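Local coordinates for protein time interval measuring enzyme TIME (Bombyx mori, PDB 2E47) that probably disposes of superoxide as a copper- and zinc-binding dismutase, converting two superoxide ions and two protons into hydrogen peroxide and oxygen, at residues G48-E53 with K73-P78; E71-D74 with D80-R83; D105-I108 with P113-I116; H135-S138 with G142-G145. One frame throughout, in Å; residues are numbered along the deposited sequence.

Contact 1 (G48-E53 with K73-P78). With CU (copper (II) ion), chain E; ZN (zinc ion), chain F.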
loop_
_atom_site.group_PDB
_atom_site.type_symbol
_atom_site.label_atom_id
_atom_site.label_comp_id
_atom_site.label_asym_id
_atom_site.label_seq_id
_atom_site.Cartn_x
_atom_site.Cartn_y
_atom_site.Cartn_z
ATOM N N GLY A 48 4.780 0.182 20.313
ATOM C CA GLY A 48 3.443 0.080 19.741
ATOM C C GLY A 48 3.476 -0.258 18.290
ATOM O O GLY A 48 4.288 0.282 17.533
ATOM N N PHE A 49 2.621 -1.186 17.879
ATOM C CA PHE A 49 2.565 -1.544 16.482
ATOM C C PHE A 49 1.095 -1.719 16.126
ATOM O O PHE A 49 0.433 -2.551 16.698
ATOM C CB PHE A 49 3.273 -2.857 16.356
ATOM C CG PHE A 49 3.472 -3.300 14.950
ATOM C CD1 PHE A 49 2.922 -4.488 14.514
ATOM C CD2 PHE A 49 4.259 -2.581 14.116
ATOM C CE1 PHE A 49 3.126 -4.903 13.226
ATOM C CE2 PHE A 49 4.474 -2.971 12.845
ATOM C CZ PHE A 49 3.887 -4.137 12.387
ATOM N N HIS A 50 0.555 -0.901 15.220
ATOM C CA HIS A 50 -0.897 -0.925 14.969
ATOM C C HIS A 50 -1.227 -0.818 13.489
ATOM O O HIS A 50 -0.420 -0.285 12.765
ATOM C CB HIS A 50 -1.571 0.258 15.638
ATOM C CG HIS A 50 -1.027 0.581 16.996
ATOM N ND1 HIS A 50 -0.578 1.845 17.327
ATOM C CD2 HIS A 50 -0.873 -0.196 18.109
ATOM C CE1 HIS A 50 -0.166 1.828 18.586
ATOM N NE2 HIS A 50 -0.343 0.608 19.090
ATOM N N VAL A 51 -2.435 -1.224 13.078
ATOM C CA VAL A 51 -2.962 -0.922 11.750
ATOM C C VAL A 51 -3.731 0.376 11.888
ATOM O O VAL A 51 -4.730 0.476 12.709
ATOM C CB VAL A 51 -3.884 -2.035 11.257
ATOM C CG1 VAL A 51 -4.501 -1.689 9.891
ATOM C CG2 VAL A 51 -3.087 -3.411 11.180
ATOM N N HIS A 52 -3.304 1.383 11.140
ATOM C CA HIS A 52 -3.986 2.657 11.194
ATOM C C HIS A 52 -4.996 2.697 10.014
ATOM O O HIS A 52 -4.953 1.888 9.079
ATOM C CB HIS A 52 -2.963 3.813 11.205
ATOM C CG HIS A 52 -2.274 4.021 12.531
ATOM N ND1 HIS A 52 -2.055 5.268 13.061
ATOM C CD2 HIS A 52 -1.729 3.156 13.412
ATOM C CE1 HIS A 52 -1.397 5.162 14.198
ATOM N NE2 HIS A 52 -1.202 3.882 14.450
ATOM N N GLU A 53 -5.964 3.594 10.093
ATOM C CA GLU A 53 -7.113 3.519 9.235
ATOM C C GLU A 53 -6.785 3.795 7.746
ATOM O O GLU A 53 -7.326 3.148 6.870
ATOM C CB GLU A 53 -8.173 4.513 9.739
ATOM C CG GLU A 53 -9.366 4.519 8.838
ATOM C CD GLU A 53 -10.385 5.619 9.166
ATOM O OE1 GLU A 53 -11.546 5.496 8.681
ATOM O OE2 GLU A 53 -10.026 6.580 9.883
ATOM N N LYS A 73 -14.723 0.843 19.099
ATOM C CA LYS A 73 -14.409 0.490 20.446
ATOM C C LYS A 73 -13.335 1.432 20.971
ATOM O O LYS A 73 -12.981 2.443 20.301
ATOM C CB LYS A 73 -13.998 -0.971 20.562
ATOM C CG LYS A 73 -15.062 -1.998 19.999
ATOM C CD LYS A 73 -14.824 -3.426 20.560
ATOM C CE LYS A 73 -15.841 -4.454 20.037
ATOM N NZ LYS A 73 -17.138 -3.753 19.745
ATOM N N ASP A 74 -12.865 1.151 22.185
ATOM C CA ASP A 74 -11.778 1.874 22.780
ATOM C C ASP A 74 -10.476 1.109 22.464
ATOM O O ASP A 74 -10.510 -0.077 22.031
ATOM C CB ASP A 74 -11.950 1.965 24.294
ATOM C CG ASP A 74 -13.243 2.742 24.719
ATOM O OD1 ASP A 74 -13.471 3.879 24.295
ATOM O OD2 ASP A 74 -13.981 2.216 25.542
ATOM N N HIS A 75 -9.366 1.768 22.736
ATOM C CA HIS A 75 -8.077 1.157 22.547
ATOM C C HIS A 75 -7.919 0.103 23.583
ATOM O O HIS A 75 -8.202 0.342 24.729
ATOM C CB HIS A 75 -6.934 2.205 22.687
ATOM C CG HIS A 75 -5.588 1.619 22.467
ATOM N ND1 HIS A 75 -5.127 1.285 21.203
ATOM C CD2 HIS A 75 -4.602 1.289 23.337
ATOM C CE1 HIS A 75 -3.921 0.742 21.316
ATOM N NE2 HIS A 75 -3.580 0.731 22.592
ATOM N N GLY A 76 -7.390 -1.055 23.220
ATOM C CA GLY A 76 -7.158 -2.061 24.226
ATOM C C GLY A 76 -5.955 -2.935 23.945
ATOM O O GLY A 76 -5.174 -2.671 23.042
ATOM N N HIS A 77 -5.854 -3.986 24.731
ATOM C CA HIS A 77 -4.941 -5.098 24.516
ATOM C C HIS A 77 -5.477 -6.019 23.405
ATOM O O HIS A 77 -6.704 -6.269 23.326
ATOM C CB HIS A 77 -4.730 -5.869 25.823
ATOM C CG HIS A 77 -3.686 -6.976 25.725
ATOM N ND1 HIS A 77 -2.422 -6.877 26.286
ATOM C CD2 HIS A 77 -3.741 -8.214 25.173
ATOM C CE1 HIS A 77 -1.734 -7.986 26.041
ATOM N NE2 HIS A 77 -2.514 -8.811 25.352
ATOM N N PRO A 78 -4.575 -6.546 22.534
ATOM C CA PRO A 78 -5.054 -7.442 21.475
ATOM C C PRO A 78 -5.839 -8.646 22.036
ATOM O O PRO A 78 -6.626 -9.230 21.319
ATOM C CB PRO A 78 -3.780 -7.955 20.789
ATOM C CG PRO A 78 -2.642 -7.140 21.384
ATOM C CD PRO A 78 -3.124 -6.263 22.456
HETATM CU CU CU E . -0.881 3.670 16.472
HETATM ZN ZN ZN F . -5.898 1.466 19.294
#
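H50, a copper ligand, and H75, a zinc ligand, meet in the Cu,Zn superoxide dismutase site: H50 sits on strand 45-52 of the Greek-key beta-barrel, H75 in the long loop that follows it.

Metal bonds come first. Copper is held by H50 ND1 at 2.0 Å and by H52 NE2 at 2.1 Å, two histidines one residue apart on the strand, and H67 and H124 complete its set of ligands. On the loop side, zinc is bound by H75 ND1 at 2.1 Å together with H67, H84 and D87; H67 uses both its nitrogens and so bridges the metals. Histidine suits these places because either ring nitrogen can serve the metal: H50 offers ND1, H52 the farther NE2.

The direct contact is aromatic. H75 presents its edge to the face of H50 in an offset edge-to-face pair, the centroids 5.8 Å apart and the planes 80° from each other. The nearest atoms of the two rings are H50 NE2 and H75 CE1, 4.2 Å apart. With CG anti to the backbone N (chi1 -179°), the H75 ring is carried from the loop to the zinc and the copper ligand.

Polar support comes from the second shell. H75 NE2 is hydrogen-bonded to D128 OD2, and D128 is also the main polar partner of H50, so one carboxylate probably steadies a ligand of each metal.

Steric fit explains G48. Its carbonyl carbon lies over one face of the H50 ring, toward the rim, and a beta carbon on it would be pressed to 3.2 Å from H50 CE1.

Contact 2 (E71-D74 with D80-R83); sequences EHKD and DVNR
K73 lays its aliphatic chain across the backbone of residues 81-83. Its CB lies 3.3 Å from R83 O, and farther out its CD reaches V81 O at 3.1 Å. With CG beside the backbone N (chi1 -56°), the methylenes run along the turn while the chain bends at its last torsion and takes the amine away from the contact; a long flexible side chain suits a partly exposed surface of this kind. K73 CE also brushes V81 CG1, at 4.4 Å.

N82 crosses both K73 and D74 obliquely. The carboxylate of D74 and the amide of N82 stand 57° apart, with D74 OD2 3.8 Å from N82 CG, and that carboxylate also makes a salt bridge to R139. N82 is the centre of an inverse gamma turn, closed by a weak bond from R83 N to V81 O, within the long zinc-binding loop of the Cu,Zn superoxide dismutase fold.

R83 turns its side chain the other way, since its CB leaves on the side remote from 71-74. Its guanidinium serves the carbonyls of P78 and V85 and the carboxylate of D105, and its backbone meets D74, whose O lies 3.1 Å from R83 CA.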
loop_
_atom_site.group_PDB
_atom_site.type_symbol
_atom_site.label_atom_id
_atom_site.label_comp_id
_atom_site.label_asym_id
_atom_site.label_seq_id
_atom_site.Cartn_x
_atom_site.Cartn_y
_atom_site.Cartn_z
ATOM N N GLU A 71 -15.431 -0.966 14.501
ATOM C CA GLU A 71 -16.475 -1.260 15.475
ATOM C C GLU A 71 -16.666 -0.159 16.530
ATOM O O GLU A 71 -17.519 -0.294 17.409
ATOM C CB GLU A 71 -16.275 -2.618 16.134
ATOM C CG GLU A 71 -15.955 -3.828 15.206
ATOM C CD GLU A 71 -17.135 -4.330 14.370
ATOM O OE1 GLU A 71 -16.876 -5.107 13.421
ATOM O OE2 GLU A 71 -18.313 -3.941 14.629
ATOM N N HIS A 72 -15.886 0.925 16.437
ATOM C CA HIS A 72 -15.958 2.049 17.401
ATOM C C HIS A 72 -15.761 1.625 18.824
ATOM O O HIS A 72 -16.554 2.021 19.675
ATOM C CB HIS A 72 -17.302 2.822 17.302
ATOM C CG HIS A 72 -17.720 3.072 15.894
ATOM N ND1 HIS A 72 -17.359 4.207 15.206
ATOM C CD2 HIS A 72 -18.407 2.300 15.021
ATOM C CE1 HIS A 72 -17.821 4.132 13.974
ATOM N NE2 HIS A 72 -18.454 2.983 13.833
ATOM N N LYS A 73 -14.723 0.843 19.099
ATOM C CA LYS A 73 -14.409 0.490 20.446
ATOM C C LYS A 73 -13.335 1.432 20.971
ATOM O O LYS A 73 -12.981 2.443 20.301
ATOM C CB LYS A 73 -13.998 -0.971 20.562
ATOM C CG LYS A 73 -15.062 -1.998 19.999
ATOM C CD LYS A 73 -14.824 -3.426 20.560
ATOM C CE LYS A 73 -15.841 -4.454 20.037
ATOM N NZ LYS A 73 -17.138 -3.753 19.745
ATOM N N ASP A 74 -12.865 1.151 22.185
ATOM C CA ASP A 74 -11.778 1.874 22.780
ATOM C C ASP A 74 -10.476 1.109 22.464
ATOM O O ASP A 74 -10.510 -0.077 22.031
ATOM C CB ASP A 74 -11.950 1.965 24.294
ATOM C CG ASP A 74 -13.243 2.742 24.719
ATOM O OD1 ASP A 74 -13.471 3.879 24.295
ATOM O OD2 ASP A 74 -13.981 2.216 25.542
ATOM N N ASP A 80 -8.019 -8.333 24.534
ATOM C CA ASP A 80 -9.348 -7.787 24.897
ATOM C C ASP A 80 -10.408 -7.796 23.780
ATOM O O ASP A 80 -10.110 -7.551 22.613
ATOM C CB ASP A 80 -9.223 -6.325 25.299
ATOM C CG ASP A 80 -8.286 -6.105 26.457
ATOM O OD1 ASP A 80 -7.947 -4.918 26.686
ATOM O OD2 ASP A 80 -7.901 -7.110 27.133
ATOM N N VAL A 81 -11.680 -7.905 24.175
ATOM C CA VAL A 81 -12.799 -7.618 23.287
ATOM C C VAL A 81 -12.943 -6.142 23.012
ATOM O O VAL A 81 -13.236 -5.778 21.869
ATOM C CB VAL A 81 -14.150 -8.108 23.917
ATOM C CG1 VAL A 81 -15.355 -7.501 23.161
ATOM C CG2 VAL A 81 -14.167 -9.667 23.954
ATOM N N ASN A 82 -12.751 -5.288 24.026
ATOM C CA ASN A 82 -12.854 -3.847 23.820
ATOM C C ASN A 82 -11.461 -3.368 23.380
ATOM O O ASN A 82 -10.645 -2.949 24.200
ATOM C CB ASN A 82 -13.344 -3.102 25.096
ATOM C CG ASN A 82 -13.544 -1.544 24.885
ATOM O OD1 ASN A 82 -13.638 -0.718 25.867
ATOM N ND2 ASN A 82 -13.633 -1.149 23.641
ATOM N N ARG A 83 -11.220 -3.387 22.079
ATOM C CA ARG A 83 -9.937 -3.023 21.463
ATOM C C ARG A 83 -10.369 -2.530 20.105
ATOM O O ARG A 83 -11.479 -2.855 19.600
ATOM C CB ARG A 83 -8.998 -4.266 21.279
ATOM C CG ARG A 83 -9.621 -5.499 20.534
ATOM C CD ARG A 83 -8.598 -6.605 20.061
ATOM N NE ARG A 83 -7.902 -6.199 18.832
ATOM C CZ ARG A 83 -7.057 -6.991 18.130
ATOM N NH1 ARG A 83 -6.529 -6.575 16.986
ATOM N NH2 ARG A 83 -6.758 -8.203 18.548
#

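Contact 3 (D105-I108 with P113-I116)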
loop_
_atom_site.group_PDB
_atom_site.type_symbol
_atom_site.label_atom_id
_atom_site.label_comp_id
_atom_site.label_asym_id
_atom_site.label_seq_id
_atom_site.Cartn_x
_atom_site.Cartn_y
_atom_site.Cartn_z
ATOM N N ASP A 105 -3.710 -13.055 15.057
ATOM C CA ASP A 105 -4.686 -12.072 15.501
ATOM C C ASP A 105 -6.096 -12.475 15.033
ATOM O O ASP A 105 -6.305 -12.854 13.891
ATOM C CB ASP A 105 -4.344 -10.688 14.971
ATOM C CG ASP A 105 -5.157 -9.566 15.668
ATOM O OD1 ASP A 105 -6.215 -9.159 15.131
ATOM O OD2 ASP A 105 -4.753 -9.088 16.777
ATOM N N ASP A 106 -7.079 -12.376 15.916
ATOM C CA ASP A 106 -8.461 -12.774 15.543
ATOM C C ASP A 106 -9.389 -11.599 15.253
ATOM O O ASP A 106 -10.578 -11.823 15.099
ATOM C CB ASP A 106 -9.097 -13.666 16.628
ATOM C CG ASP A 106 -9.016 -13.034 18.029
ATOM O OD1 ASP A 106 -8.412 -11.932 18.148
ATOM O OD2 ASP A 106 -9.565 -13.621 19.002
ATOM N N GLN A 107 -8.885 -10.369 15.153
ATOM C CA GLN A 107 -9.755 -9.251 14.758
ATOM C C GLN A 107 -9.546 -8.784 13.291
ATOM O O GLN A 107 -10.514 -8.536 12.567
ATOM C CB GLN A 107 -9.518 -8.067 15.719
ATOM C CG GLN A 107 -10.718 -7.536 16.438
ATOM C CD GLN A 107 -11.384 -8.643 17.156
ATOM O OE1 GLN A 107 -10.761 -9.314 17.965
ATOM N NE2 GLN A 107 -12.627 -8.916 16.805
ATOM N N ILE A 108 -8.289 -8.625 12.870
ATOM C CA ILE A 108 -7.992 -8.232 11.513
ATOM C C ILE A 108 -8.384 -9.331 10.497
ATOM O O ILE A 108 -8.384 -10.518 10.815
ATOM C CB ILE A 108 -6.480 -7.855 11.333
ATOM C CG1 ILE A 108 -5.548 -9.015 11.704
ATOM C CG2 ILE A 108 -6.098 -6.572 12.184
ATOM C CD1 ILE A 108 -4.001 -8.775 11.365
ATOM N N PRO A 113 -15.375 -6.150 6.360
ATOM C CA PRO A 113 -15.222 -4.848 6.987
ATOM C C PRO A 113 -14.042 -4.760 7.993
ATOM O O PRO A 113 -13.703 -3.665 8.349
ATOM C CB PRO A 113 -16.573 -4.625 7.697
ATOM C CG PRO A 113 -17.059 -6.011 7.999
ATOM C CD PRO A 113 -16.530 -6.907 6.879
ATOM N N HIS A 114 -13.421 -5.859 8.418
ATOM C CA HIS A 114 -12.176 -5.767 9.186
ATOM C C HIS A 114 -10.944 -5.883 8.289
ATOM O O HIS A 114 -9.821 -6.166 8.770
ATOM C CB HIS A 114 -12.125 -6.871 10.205
ATOM C CG HIS A 114 -13.092 -6.713 11.323
ATOM N ND1 HIS A 114 -13.022 -7.478 12.472
ATOM C CD2 HIS A 114 -14.153 -5.876 11.484
ATOM C CE1 HIS A 114 -13.998 -7.117 13.295
ATOM N NE2 HIS A 114 -14.696 -6.147 12.718
ATOM N N GLY A 115 -11.164 -5.779 6.975
ATOM C CA GLY A 115 -10.122 -6.016 5.987
ATOM C C GLY A 115 -9.093 -4.910 6.149
ATOM O O GLY A 115 -9.457 -3.746 6.235
ATOM N N ILE A 116 -7.814 -5.271 6.233
ATOM C CA ILE A 116 -6.701 -4.266 6.376
ATOM C C ILE A 116 -5.921 -3.986 5.089
ATOM O O ILE A 116 -5.003 -3.181 5.096
ATOM C CB ILE A 116 -5.712 -4.663 7.460
ATOM C CG1 ILE A 116 -5.034 -5.996 7.095
ATOM C CG2 ILE A 116 -6.465 -4.952 8.759
ATOM C CD1 ILE A 116 -4.318 -6.615 8.298
#
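H114 hydrogen-bonds through ND1 to the backbone O of Q107, 2.7 Å away, across the Greek-key loop that carries the chain from strand 98-105 to strand 120-124. The bond is somewhat bent, 142° at the hydrogen, and the carbonyl oxygen sits at the ring edge, a little out of its plane. CG lies beside the backbone N, anti to the carbonyl carbon (chi1 -70°), which aims ND1 at Q107; NE2 is hydrogen-bonded to E71 OE1, so the ring joins two loops. A leucine at this position would probably leave Q107 O without this donor and E71 without its hydrogen-bond partner. The side chains of Q107 and H114 run side by side in the same direction, with amide and ring planes turned well out of parallel.

A second, apolar contact joins I108 and I116 beside the barrel core, where both touch F25. Each has CG1 in the crowded position between backbone N and carbonyl carbon (chi1 59° in I108), which brings the two CD1 methyls together, while I108 CG2 meets I116 CG2. D105 shapes the turn: its OD1 accepts from Q107 N at 2.9 Å, an Asx turn, and from I108 N at 3.1 Å, which extends it to an Asx motif. I108 CD1 touches I116 CD1 at 3.8 Å.

Contact 4 (H135-S138 with G142-G145); sequences HPDS and GNAG
N143 lies flat against the ring of H135, and its side chain can be followed outward atom by atom. CB sits over the face of the imidazole as a CH-pi contact, 4.1 Å from the ring centroid and 23° off the normal. CG comes next, 3.4 Å from H135 CG. At the tip the amide divides: OD1 lies 3.4 Å from H135 CD2, while ND2 passes above the ring 3.0 Å from H135 NE2, too poorly aligned for a hydrogen bond. Amide and imidazole are stacked, 20° apart, and P136 CD lies over the rim of the ring's opposite face, so H135 is held between the two.

H135 ND1 also accepts a capping bond from D137 N at 3.1 Å, tilted from the ring plane, where a type I turn leads into the short helix 138-141. Were H135 an alanine, the D137 amide would probably lose its acceptor and the N143 amide the ring it stacks on.

Behind the helix, G142 N donates to S138 O at 2.9 Å and weakly to D137 O. G142 has a positive phi, at which a beta carbon would jam against the preceding carbonyl. N143, also left-handed in its backbone, is a residue type that tolerates such a conformation. Capped short helix and glycine exit belong to the loop between strands 120-124 and 147-155, the electrostatic loop of the Cu,Zn superoxide dismutase fold.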
loop_
_atom_site.group_PDB
_atom_site.type_symbol
_atom_site.label_atom_id
_atom_site.label_comp_id
_atom_site.label_asym_id
_atom_site.label_seq_id
_atom_site.Cartn_x
_atom_site.Cartn_y
_atom_site.Cartn_z
ATOM N N HIS A 135 -2.782 8.241 31.668
ATOM C CA HIS A 135 -2.357 9.261 30.682
ATOM C C HIS A 135 -3.565 9.625 29.770
ATOM O O HIS A 135 -4.375 8.762 29.479
ATOM C CB HIS A 135 -1.158 8.699 29.892
ATOM C CG HIS A 135 -0.651 9.610 28.819
ATOM N ND1 HIS A 135 -1.329 9.819 27.636
ATOM C CD2 HIS A 135 0.456 10.397 28.763
ATOM C CE1 HIS A 135 -0.670 10.698 26.898
ATOM N NE2 HIS A 135 0.414 11.072 27.563
ATOM N N PRO A 136 -3.752 10.914 29.384
ATOM C CA PRO A 136 -4.977 11.278 28.608
ATOM C C PRO A 136 -5.246 10.551 27.260
ATOM O O PRO A 136 -6.422 10.393 26.867
ATOM C CB PRO A 136 -4.813 12.783 28.351
ATOM C CG PRO A 136 -3.802 13.246 29.326
ATOM C CD PRO A 136 -2.924 12.095 29.695
ATOM N N ASP A 137 -4.178 10.133 26.558
ATOM C CA ASP A 137 -4.289 9.395 25.268
ATOM C C ASP A 137 -4.546 7.857 25.430
ATOM O O ASP A 137 -4.720 7.157 24.435
ATOM C CB ASP A 137 -2.992 9.568 24.418
ATOM C CG ASP A 137 -2.621 11.056 24.131
ATOM O OD1 ASP A 137 -1.461 11.453 24.411
ATOM O OD2 ASP A 137 -3.465 11.823 23.611
ATOM N N SER A 138 -4.542 7.335 26.651
ATOM C CA SER A 138 -4.452 5.880 26.828
ATOM C C SER A 138 -5.561 5.077 26.108
ATOM O O SER A 138 -5.254 4.112 25.380
ATOM C CB SER A 138 -4.269 5.486 28.296
ATOM O OG SER A 138 -3.992 4.070 28.433
ATOM N N GLY A 142 -3.176 4.301 23.347
ATOM C CA GLY A 142 -2.211 3.523 24.138
ATOM C C GLY A 142 -0.977 4.302 24.608
ATOM O O GLY A 142 -0.097 3.696 25.238
ATOM N N ASN A 143 -0.974 5.636 24.384
ATOM C CA ASN A 143 0.141 6.519 24.722
ATOM C C ASN A 143 1.447 5.983 24.074
ATOM O O ASN A 143 2.496 5.867 24.767
ATOM C CB ASN A 143 0.270 6.587 26.266
ATOM C CG ASN A 143 1.273 7.633 26.762
ATOM O OD1 ASN A 143 1.867 7.465 27.845
ATOM N ND2 ASN A 143 1.466 8.679 26.006
ATOM N N ALA A 144 1.376 5.576 22.795
ATOM C CA ALA A 144 2.581 4.948 22.183
ATOM C C ALA A 144 3.481 5.973 21.523
ATOM O O ALA A 144 4.612 5.676 21.070
ATOM C CB ALA A 144 2.207 3.729 21.225
ATOM N N GLY A 145 2.994 7.209 21.498
ATOM C CA GLY A 145 3.835 8.339 21.115
ATOM C C GLY A 145 3.894 8.514 19.609
ATOM O O GLY A 145 3.002 8.074 18.915
#

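From the N terminus, contact 1 is the first to open, on strand 45-52, and it closes on the zinc-binding loop, enclosing residues 54-72. Contact 2 opens at 71-74, before contact 1 has ended, and closes at 80-83; the two share K73 and D74 and therefore cross rather than nest. Contacts 3 and 4 follow in series, one closing part of the loop between strands 98-105 and 120-124, the other spanning helix 138-141. Contact 2 joins the zinc-binding loop to the Greek-key loop of contact 3. Contact 4 touches contact 1 where G142 packs on H75, while contacts 3 and 4 lie about 23 Å apart between centres.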